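Local coordinates for maltose/maltodextrin-binding protein (Thermus thermophilus, PDB 2GH9) that binds maltotriose as a periplasmic solute-binding protein, probably delivering maltodextrins to a sugar uptake system, at residues A[35-39]-A[40-44]; A[69-73]-A[74-78]; A[86-89]-A[90-93]; A[194-197]-A[198-201]. One frame throughout, in Å; residues are numbered along the deposited sequence.

Overall arrangement
The four contacts follow one another along the chain. Contacts 1, 2 and 3 lie in the lobe built on the mixed sheet that includes strands 3-7, 32-36 and 58-63. Contact 4 lies in the other lobe, in the middle of helix 189-204. Contacts 1 and 2 have centres about 17 Å apart. They are joined by a long, weak ion pair between Lys43 and Glu69. Contacts 2 and 3 close helices 67-72 and 85-90, which are consecutive, and their centres are about 22 Å apart. Contacts 3 and 4 lie on opposite sides of the chain's centre, about 40 Å between centres. Contact 1 alone of the four supplies a sugar-pocket residue; the others are structural packing.

Contact 1 (A[35-39]-A[40-44]); sequences VEVPF and AEIKQ. With GLC (alpha-D-glucopyranose), chain B.
Val37 and Ile42 meet branch against branch, and their side chains cross obliquely. Val37 CG1 is 3.5 Å from Ile42 CG1, closer than usual for two carbons. Val37 CG1 lies anti to the backbone N (chi1 -172°), which aims this branch at the isoleucine. The pair is buried, with Trp6 against Val37 and Val59 against Ile42. Pro38 and Glu41 meet at the surface instead. The glutamate chain is extended beyond CG and brings its carboxylate beside the proline ring, with Glu41 CD 4.0 Å from Pro38 CG. This is the strand-to-helix turn of a beta-alpha unit, from strand 32-36 into helix 39-49, in one lobe of a periplasmic binding protein. Glu41 N donates to Pro38 O at 3.0 Å and 155°. Ile42 N makes two weaker bonds, to Pro38 O and to Phe39 O. Water 1 extends the turn: it donates to Phe39 O at 2.6 Å and accepts from Lys43 N at 2.9 Å. The Phe39 ring leads from the turn to the sugar. With CG anti to the backbone N (chi1 170°), the ring is carried toward the glucose and meets it with its far end. Phe39 CZ is 3.3 Å from O4 of the glucose and 3.5 Å from C3 of the same sugar. The ring of His8 packs edge-to-face with Phe39, and the Trp66 ring also meets it. Trp66 in turn receives Lys43 in a cation-pi contact.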
loop_
_atom_site.group_PDB
_atom_site.type_symbol
_atom_site.label_atom_id
_atom_site.label_comp_id
_atom_site.label_asym_id
_atom_site.label_seq_id
_atom_site.Cartn_x
_atom_site.Cartn_y
_atom_site.Cartn_z
ATOM N N VAL A 35 -10.524 8.841 -15.240
ATOM C CA VAL A 35 -9.242 9.303 -15.764
ATOM C C VAL A 35 -8.133 8.561 -15.011
ATOM O O VAL A 35 -8.057 8.613 -13.777
ATOM C CB VAL A 35 -9.113 10.856 -15.664
ATOM C CG1 VAL A 35 -7.734 11.352 -16.084
ATOM C CG2 VAL A 35 -10.188 11.551 -16.524
ATOM N N GLU A 36 -7.310 7.838 -15.767
ATOM C CA GLU A 36 -6.134 7.160 -15.229
ATOM C C GLU A 36 -4.993 8.141 -14.980
ATOM O O GLU A 36 -4.755 9.068 -15.766
ATOM C CB GLU A 36 -5.675 6.042 -16.157
ATOM C CG GLU A 36 -6.657 4.889 -16.236
ATOM C CD GLU A 36 -6.507 4.081 -17.525
ATOM O OE1 GLU A 36 -5.702 3.123 -17.551
ATOM O OE2 GLU A 36 -7.222 4.396 -18.503
ATOM N N VAL A 37 -4.327 7.934 -13.851
ATOM C CA VAL A 37 -3.221 8.763 -13.369
ATOM C C VAL A 37 -2.286 7.784 -12.672
ATOM O O VAL A 37 -2.760 6.957 -11.872
ATOM C CB VAL A 37 -3.635 9.791 -12.309
ATOM C CG1 VAL A 37 -2.441 10.769 -12.005
ATOM C CG2 VAL A 37 -4.953 10.527 -12.668
ATOM N N PRO A 38 -0.971 7.845 -12.978
ATOM C CA PRO A 38 -0.059 6.980 -12.209
ATOM C C PRO A 38 -0.102 7.328 -10.712
ATOM O O PRO A 38 -0.150 8.523 -10.326
ATOM C CB PRO A 38 1.311 7.284 -12.803
ATOM C CG PRO A 38 1.060 8.037 -14.071
ATOM C CD PRO A 38 -0.244 8.698 -13.946
ATOM N N PHE A 39 -0.087 6.285 -9.889
ATOM C CA PHE A 39 -0.210 6.403 -8.436
ATOM C C PHE A 39 0.723 7.457 -7.859
ATOM O O PHE A 39 0.304 8.288 -7.044
ATOM C CB PHE A 39 0.054 5.034 -7.785
ATOM C CG PHE A 39 0.190 5.081 -6.288
ATOM C CD1 PHE A 39 -0.940 5.032 -5.482
ATOM C CD2 PHE A 39 1.431 5.184 -5.689
ATOM C CE1 PHE A 39 -0.817 5.070 -4.109
ATOM C CE2 PHE A 39 1.564 5.242 -4.300
ATOM C CZ PHE A 39 0.448 5.183 -3.517
ATOM N N ALA A 40 1.977 7.446 -8.313
ATOM C CA ALA A 40 3.046 8.304 -7.742
ATOM C C ALA A 40 2.944 9.784 -8.143
ATOM O O ALA A 40 3.717 10.624 -7.660
ATOM C CB ALA A 40 4.429 7.731 -8.116
ATOM N N GLU A 41 2.006 10.091 -9.044
ATOM C CA GLU A 41 1.733 11.448 -9.504
ATOM C C GLU A 41 0.436 12.075 -8.944
ATOM O O GLU A 41 0.260 13.311 -8.985
ATOM C CB GLU A 41 1.685 11.428 -11.037
ATOM C CG GLU A 41 3.034 11.145 -11.650
ATOM C CD GLU A 41 3.070 11.338 -13.137
ATOM O OE1 GLU A 41 2.166 11.965 -13.716
ATOM O OE2 GLU A 41 4.016 10.839 -13.756
ATOM N N ILE A 42 -0.460 11.254 -8.396
ATOM C CA ILE A 42 -1.797 11.737 -8.010
ATOM C C ILE A 42 -1.797 12.772 -6.899
ATOM O O ILE A 42 -2.473 13.802 -7.031
ATOM C CB ILE A 42 -2.762 10.592 -7.583
ATOM C CG1 ILE A 42 -3.093 9.681 -8.747
ATOM C CG2 ILE A 42 -4.079 11.156 -7.036
ATOM C CD1 ILE A 42 -3.909 8.420 -8.325
ATOM N N LYS A 43 -1.097 12.502 -5.798
ATOM C CA LYS A 43 -1.137 13.393 -4.628
ATOM C C LYS A 43 -0.747 14.843 -4.989
ATOM O O LYS A 43 -1.457 15.786 -4.636
ATOM C CB LYS A 43 -0.264 12.852 -3.476
ATOM C CG LYS A 43 -0.312 13.739 -2.197
ATOM C CD LYS A 43 0.210 13.075 -0.910
ATOM C CE LYS A 43 1.646 12.574 -0.985
ATOM N NZ LYS A 43 2.646 13.574 -1.446
ATOM N N GLN A 44 0.358 15.002 -5.716
ATOM C CA GLN A 44 0.825 16.319 -6.113
ATOM C C GLN A 44 -0.187 16.978 -7.051
ATOM O O GLN A 44 -0.511 18.142 -6.897
ATOM C CB GLN A 44 2.202 16.230 -6.781
ATOM C CG GLN A 44 2.750 17.603 -7.232
ATOM C CD GLN A 44 4.118 17.532 -7.848
ATOM O OE1 GLN A 44 4.356 16.742 -8.762
ATOM N NE2 GLN A 44 5.029 18.373 -7.374
HETATM C C1 GLC B . 1.042 0.278 -3.494
HETATM C C2 GLC B . 0.278 0.691 -2.250
HETATM C C3 GLC B . 0.705 2.117 -1.837
HETATM C C4 GLC B . 2.213 2.276 -1.717
HETATM C C5 GLC B . 2.899 1.751 -2.975
HETATM C C6 GLC B . 4.424 1.751 -2.807
HETATM O O2 GLC B . -1.126 0.688 -2.521
HETATM O O3 GLC B . 0.078 2.480 -0.626
HETATM O O4 GLC B . 2.545 3.663 -1.510
HETATM O O5 GLC B . 2.452 0.408 -3.277
HETATM O O6 GLC B . 5.104 1.875 -4.059
HETATM O O HOH W 1 0.877 10.335 -5.526
#

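Contact 2 (A[69-73]-A[74-78]); sequences EMAQA and GVLEP
Leu76 packs on Met70 at about a right angle. Leu76 CG is 3.8 Å from Met70 CB, and Leu76 CD2 is 4.1 Å from the sulfur Met70 SD. Val75 touches the same methionine, with Val75 CG2 3.9 Å from Met70 CB. With Val75 CG1 anti to the carbonyl carbon (chi1 -63°), CG2 falls between the backbone N and the carbonyl carbon, 3.2 Å from Met70 O. Beside it, Val75 CG1 touches Ala73 CB. The backbone sets these positions through a Schellman motif that ends helix 67-72. Val75 N donates to Met70 O at 3.2 Å and 167°. Gly74 N donates to Ala71 O at 2.9 Å. Gly74 has positive phi (73°), which favours glycine and turns the chain out of the helix. Water 2 donates to Leu76 O and more weakly to Ala71 O. Further out, Phe46 covers Met70 and Val75, while Met106 and Val272 lie against Leu76. The chemistry is that of a capped helix end: the turn gives Met70 O and Ala71 O their donors, Val75 and Leu76 fold back on Met70, and Leu76 also packs on the sheet.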
loop_
_atom_site.group_PDB
_atom_site.type_symbol
_atom_site.label_atom_id
_atom_site.label_comp_id
_atom_site.label_asym_id
_atom_site.label_seq_id
_atom_site.Cartn_x
_atom_site.Cartn_y
_atom_site.Cartn_z
ATOM N N GLU A 69 -1.519 15.397 5.021
ATOM C CA GLU A 69 -1.012 16.396 4.084
ATOM C C GLU A 69 -2.096 17.012 3.193
ATOM O O GLU A 69 -2.082 18.222 2.929
ATOM C CB GLU A 69 0.079 15.797 3.202
ATOM C CG GLU A 69 0.680 16.750 2.205
ATOM C CD GLU A 69 1.704 16.118 1.318
ATOM O OE1 GLU A 69 2.067 14.933 1.544
ATOM O OE2 GLU A 69 2.157 16.812 0.391
ATOM N N MET A 70 -2.999 16.173 2.683
ATOM C CA MET A 70 -4.084 16.648 1.841
ATOM C C MET A 70 -5.097 17.507 2.625
ATOM O O MET A 70 -5.547 18.548 2.124
ATOM C CB MET A 70 -4.797 15.466 1.167
ATOM C CG MET A 70 -3.951 14.789 0.103
ATOM S SD MET A 70 -4.852 13.484 -0.757
ATOM C CE MET A 70 -5.107 14.198 -2.361
ATOM N N ALA A 71 -5.447 17.051 3.831
ATOM C CA ALA A 71 -6.360 17.756 4.713
ATOM C C ALA A 71 -5.812 19.143 5.091
ATOM O O ALA A 71 -6.543 20.153 5.039
ATOM C CB ALA A 71 -6.667 16.904 5.962
ATOM N N GLN A 72 -4.524 19.206 5.414
ATOM C CA GLN A 72 -3.851 20.501 5.630
ATOM C C GLN A 72 -3.827 21.406 4.409
ATOM O O GLN A 72 -3.810 22.621 4.567
ATOM C CB GLN A 72 -2.414 20.297 6.092
ATOM C CG GLN A 72 -2.295 19.899 7.531
ATOM C CD GLN A 72 -0.925 20.205 8.092
ATOM O OE1 GLN A 72 0.080 20.197 7.360
ATOM N NE2 GLN A 72 -0.869 20.480 9.400
ATOM N N ALA A 73 -3.798 20.838 3.196
ATOM C CA ALA A 73 -3.872 21.636 1.975
ATOM C C ALA A 73 -5.303 22.085 1.699
ATOM O O ALA A 73 -5.569 22.771 0.712
ATOM C CB ALA A 73 -3.323 20.855 0.777
ATOM N N GLY A 74 -6.222 21.675 2.554
ATOM C CA GLY A 74 -7.620 22.084 2.457
ATOM C C GLY A 74 -8.360 21.419 1.317
ATOM O O GLY A 74 -9.480 21.819 1.001
ATOM N N VAL A 75 -7.774 20.374 0.713
ATOM C CA VAL A 75 -8.295 19.880 -0.571
ATOM C C VAL A 75 -9.301 18.759 -0.457
ATOM O O VAL A 75 -9.883 18.363 -1.473
ATOM C CB VAL A 75 -7.155 19.470 -1.556
ATOM C CG1 VAL A 75 -6.311 20.695 -1.891
ATOM C CG2 VAL A 75 -6.305 18.284 -1.001
ATOM N N LEU A 76 -9.511 18.259 0.762
ATOM C CA LEU A 76 -10.423 17.131 1.017
ATOM C C LEU A 76 -11.752 17.627 1.573
ATOM O O LEU A 76 -11.782 18.432 2.497
ATOM C CB LEU A 76 -9.827 16.137 2.033
ATOM C CG LEU A 76 -8.523 15.394 1.684
ATOM C CD1 LEU A 76 -8.208 14.327 2.737
ATOM C CD2 LEU A 76 -8.552 14.813 0.292
ATOM N N GLU A 77 -12.845 17.136 1.000
ATOM C CA GLU A 77 -14.180 17.379 1.543
ATOM C C GLU A 77 -14.421 16.457 2.751
ATOM O O GLU A 77 -14.333 15.218 2.641
ATOM C CB GLU A 77 -15.250 17.208 0.443
ATOM C CG GLU A 77 -16.730 17.337 0.888
ATOM C CD GLU A 77 -17.157 18.753 1.320
ATOM O OE1 GLU A 77 -16.373 19.707 1.189
ATOM O OE2 GLU A 77 -18.307 18.904 1.779
ATOM N N PRO A 78 -14.707 17.053 3.931
ATOM C CA PRO A 78 -15.212 16.246 5.051
ATOM C C PRO A 78 -16.492 15.503 4.652
ATOM O O PRO A 78 -17.402 16.113 4.092
ATOM C CB PRO A 78 -15.512 17.293 6.128
ATOM C CG PRO A 78 -14.615 18.424 5.796
ATOM C CD PRO A 78 -14.595 18.474 4.298
HETATM O O HOH W 2 -9.361 19.183 3.525
#

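Contact 3 (A[86-89]-A[90-93]); sequences AYLA and DLQG. Unlike the reference sequence in segment 86-89: Ala86 (reference Thr).
At the end of helix 85-90 the backbone of Tyr87 and Leu88 shifts to bonds three residues long. Asp90 N donates to Tyr87 O at 3.2 Å, and weakly to Ala86 O as well. Leu91 N donates to Leu88 O at 3.1 Å and 150°. Leu91 then folds back, and its CG lies over one face of the Tyr87 ring. The two methyls divide the ring between them. Leu91 CD1 is 3.9 Å from Tyr87 CE2, and Leu91 CD2 is 4.0 Å from Tyr87 CZ. Leu88 closes the group, with its CD2 3.9 Å from Leu91 CD1. Tyr87 CG stands anti to the backbone N (chi1 163°), and this brings the ring face against Leu91. Pro109 of strand 104-113 touches both Tyr87 and Leu91, so the helix end is packed on the sheet. A serine in place of Tyr87 would probably leave the Leu91 methyls without the ring face they rest on and open a gap beside Pro109. The Asp90 carboxylate turns away from the apolar group, to Ser309 OG and Ser311 N. Water 3 donates to Asp90 OD2 at 2.7 Å and also to Tyr87 O. Water 4 donates to Leu88 O and Leu91 O. The chemistry is thus divided: apolar groups gather on Tyr87, while waters and backbone N-H groups serve the last carbonyls. A carboxylate at this end of a helix is probably unfavourable by itself, and the donors from Ser309, Ser311 and water 3 are likely to offset that.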
loop_
_atom_site.group_PDB
_atom_site.type_symbol
_atom_site.label_atom_id
_atom_site.label_comp_id
_atom_site.label_asym_id
_atom_site.label_seq_id
_atom_site.Cartn_x
_atom_site.Cartn_y
_atom_site.Cartn_z
ATOM N N ALA A 86 -25.044 3.762 10.764
ATOM C CA ALA A 86 -25.077 2.379 10.333
ATOM C C ALA A 86 -23.900 2.084 9.408
ATOM O O ALA A 86 -23.223 1.076 9.570
ATOM C CB ALA A 86 -26.384 2.066 9.634
ATOM N N TYR A 87 -23.671 2.958 8.432
ATOM C CA TYR A 87 -22.530 2.790 7.529
ATOM C C TYR A 87 -21.242 2.792 8.359
ATOM O O TYR A 87 -20.469 1.850 8.287
ATOM C CB TYR A 87 -22.512 3.868 6.434
ATOM C CG TYR A 87 -21.174 4.002 5.738
ATOM C CD1 TYR A 87 -20.771 3.090 4.774
ATOM C CD2 TYR A 87 -20.311 5.047 6.051
ATOM C CE1 TYR A 87 -19.531 3.217 4.138
ATOM C CE2 TYR A 87 -19.075 5.181 5.421
ATOM C CZ TYR A 87 -18.684 4.259 4.479
ATOM O OH TYR A 87 -17.445 4.406 3.871
ATOM N N LEU A 88 -21.057 3.819 9.185
ATOM C CA LEU A 88 -19.859 3.952 10.028
ATOM C C LEU A 88 -19.625 2.789 10.992
ATOM O O LEU A 88 -18.495 2.300 11.105
ATOM C CB LEU A 88 -19.893 5.284 10.796
ATOM C CG LEU A 88 -19.767 6.511 9.892
ATOM C CD1 LEU A 88 -20.077 7.813 10.659
ATOM C CD2 LEU A 88 -18.377 6.558 9.211
ATOM N N ALA A 89 -20.692 2.326 11.649
ATOM C CA ALA A 89 -20.629 1.179 12.582
ATOM C C ALA A 89 -20.130 -0.108 11.941
ATOM O O ALA A 89 -19.541 -0.969 12.617
ATOM C CB ALA A 89 -22.024 0.921 13.240
ATOM N N ASP A 90 -20.398 -0.267 10.649
ATOM C CA ASP A 90 -19.984 -1.477 9.949
ATOM C C ASP A 90 -18.498 -1.453 9.524
ATOM O O ASP A 90 -17.946 -2.479 9.136
ATOM C CB ASP A 90 -20.879 -1.711 8.735
ATOM C CG ASP A 90 -20.379 -2.815 7.863
ATOM O OD1 ASP A 90 -20.341 -3.972 8.343
ATOM O OD2 ASP A 90 -20.013 -2.534 6.687
ATOM N N LEU A 91 -17.871 -0.292 9.604
ATOM C CA LEU A 91 -16.449 -0.153 9.242
ATOM C C LEU A 91 -15.518 -0.620 10.366
ATOM O O LEU A 91 -15.764 -0.364 11.548
ATOM C CB LEU A 91 -16.110 1.306 8.906
ATOM C CG LEU A 91 -16.866 2.028 7.783
ATOM C CD1 LEU A 91 -16.440 3.495 7.719
ATOM C CD2 LEU A 91 -16.662 1.366 6.439
ATOM N N GLN A 92 -14.435 -1.290 9.986
ATOM C CA GLN A 92 -13.367 -1.629 10.914
ATOM C C GLN A 92 -12.771 -0.359 11.529
ATOM O O GLN A 92 -12.487 0.616 10.831
ATOM C CB GLN A 92 -12.272 -2.405 10.183
ATOM C CG GLN A 92 -12.673 -3.791 9.735
ATOM C CD GLN A 92 -11.688 -4.418 8.765
ATOM O OE1 GLN A 92 -10.840 -3.731 8.174
ATOM N NE2 GLN A 92 -11.800 -5.743 8.588
ATOM N N GLY A 93 -12.583 -0.382 12.842
ATOM C CA GLY A 93 -11.969 0.722 13.571
ATOM C C GLY A 93 -10.694 1.326 12.985
ATOM O O GLY A 93 -10.537 2.526 12.968
HETATM O O HOH W 3 -20.136 0.154 6.134
HETATM O O HOH W 4 -16.820 1.938 13.210
#

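Contact 4 (A[194-197]-A[198-201]); sequences KALQ and FIKD
The Gln197 amide and the Asp201 carboxylate meet with their planes 46° apart. Gln197 NE2 donates to Asp201 OD1 at 3.0 Å. The oxygen lies almost exactly in the amide plane, but the nitrogen stands above the carboxylate plane, 36° out of it. The bend of Gln197 at chi2 (54°) turns the amide forward along the helix, toward the next turn, to reach Asp201. The Phe198 ring leads the other way. Ala195 O lies at its edge, near the ring plane, while Phe162 packs edge-to-face with it and Trp131 also meets it. Underneath run regular alpha-helical bonds one turn apart, such as Asp201 N to Gln197 O at 2.8 Å and Lys200 N to Leu196 O at 2.8 Å. Ile199 CG1 rests on Ala195 O at 3.3 Å, and Ile199 CD1 reaches Leu196 CD2 at 4.4 Å. Leu196 also packs on Ile352 and Ile366, so helix 189-204 is held against helices 341-357 and 363-378. A leucine at Asp201 would probably leave Gln197 NE2 without this acceptor and set the amide free to turn. Lys200 sends its NZ to Ser361 OG and Pro359 O. Asp201 OD1 also lies 3.1 Å from Gln197 O, another acceptor. The N-H donors of Asp201 and Gln197 probably ease that crowding of oxygens.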
loop_
_atom_site.group_PDB
_atom_site.type_symbol
_atom_site.label_atom_id
_atom_site.label_comp_id
_atom_site.label_asym_id
_atom_site.label_seq_id
_atom_site.Cartn_x
_atom_site.Cartn_y
_atom_site.Cartn_z
ATOM N N LYS A 194 20.815 -2.218 10.322
ATOM C CA LYS A 194 20.602 -3.660 10.145
ATOM C C LYS A 194 19.628 -3.973 8.999
ATOM O O LYS A 194 19.836 -4.933 8.250
ATOM C CB LYS A 194 20.129 -4.300 11.440
ATOM C CG LYS A 194 21.161 -4.285 12.580
ATOM C CD LYS A 194 20.459 -4.352 13.937
ATOM C CE LYS A 194 21.413 -4.415 15.111
ATOM N NZ LYS A 194 20.745 -4.039 16.403
ATOM N N ALA A 195 18.562 -3.175 8.876
ATOM C CA ALA A 195 17.616 -3.332 7.781
ATOM C C ALA A 195 18.321 -3.145 6.454
ATOM O O ALA A 195 18.180 -3.966 5.552
ATOM C CB ALA A 195 16.458 -2.342 7.899
ATOM N N LEU A 196 19.090 -2.066 6.335
ATOM C CA LEU A 196 19.771 -1.761 5.070
ATOM C C LEU A 196 20.841 -2.792 4.689
ATOM O O LEU A 196 21.011 -3.093 3.504
ATOM C CB LEU A 196 20.406 -0.372 5.107
ATOM C CG LEU A 196 19.472 0.834 5.092
ATOM C CD1 LEU A 196 20.319 2.116 4.921
ATOM C CD2 LEU A 196 18.433 0.684 3.984
ATOM N N GLN A 197 21.543 -3.337 5.679
ATOM C CA GLN A 197 22.493 -4.448 5.418
ATOM C C GLN A 197 21.799 -5.731 4.916
ATOM O O GLN A 197 22.241 -6.362 3.952
ATOM C CB GLN A 197 23.300 -4.751 6.681
ATOM C CG GLN A 197 24.528 -5.640 6.436
ATOM C CD GLN A 197 25.465 -5.084 5.354
ATOM O OE1 GLN A 197 26.002 -3.987 5.487
ATOM N NE2 GLN A 197 25.633 -5.827 4.282
ATOM N N PHE A 198 20.698 -6.115 5.553
ATOM C CA PHE A 198 19.907 -7.244 5.048
ATOM C C PHE A 198 19.417 -7.004 3.608
ATOM O O PHE A 198 19.484 -7.916 2.751
ATOM C CB PHE A 198 18.712 -7.546 5.960
ATOM C CG PHE A 198 17.744 -8.506 5.351
ATOM C CD1 PHE A 198 18.100 -9.822 5.178
ATOM C CD2 PHE A 198 16.501 -8.086 4.907
ATOM C CE1 PHE A 198 17.245 -10.714 4.572
ATOM C CE2 PHE A 198 15.637 -8.975 4.294
ATOM C CZ PHE A 198 16.003 -10.293 4.138
ATOM N N ILE A 199 18.919 -5.788 3.345
ATOM C CA ILE A 199 18.485 -5.440 1.995
ATOM C C ILE A 199 19.674 -5.505 1.025
ATOM O O ILE A 199 19.558 -6.109 -0.033
ATOM C CB ILE A 199 17.731 -4.091 1.912
ATOM C CG1 ILE A 199 16.432 -4.151 2.727
ATOM C CG2 ILE A 199 17.429 -3.744 0.436
ATOM C CD1 ILE A 199 15.891 -2.797 3.197
ATOM N N LYS A 200 20.816 -4.939 1.398
ATOM C CA LYS A 200 22.045 -5.142 0.591
ATOM C C LYS A 200 22.348 -6.613 0.326
ATOM O O LYS A 200 22.628 -7.007 -0.813
ATOM C CB LYS A 200 23.259 -4.494 1.243
ATOM C CG LYS A 200 23.326 -3.029 1.031
ATOM C CD LYS A 200 24.521 -2.385 1.776
ATOM C CE LYS A 200 25.874 -2.682 1.120
ATOM N NZ LYS A 200 26.963 -2.016 1.921
ATOM N N ASP A 201 22.256 -7.422 1.381
ATOM C CA ASP A 201 22.574 -8.842 1.305
ATOM C C ASP A 201 21.678 -9.567 0.333
ATOM O O ASP A 201 22.092 -10.560 -0.244
ATOM C CB ASP A 201 22.480 -9.526 2.684
ATOM C CG ASP A 201 23.559 -9.072 3.660
ATOM O OD1 ASP A 201 24.526 -8.388 3.255
ATOM O OD2 ASP A 201 23.434 -9.405 4.862
#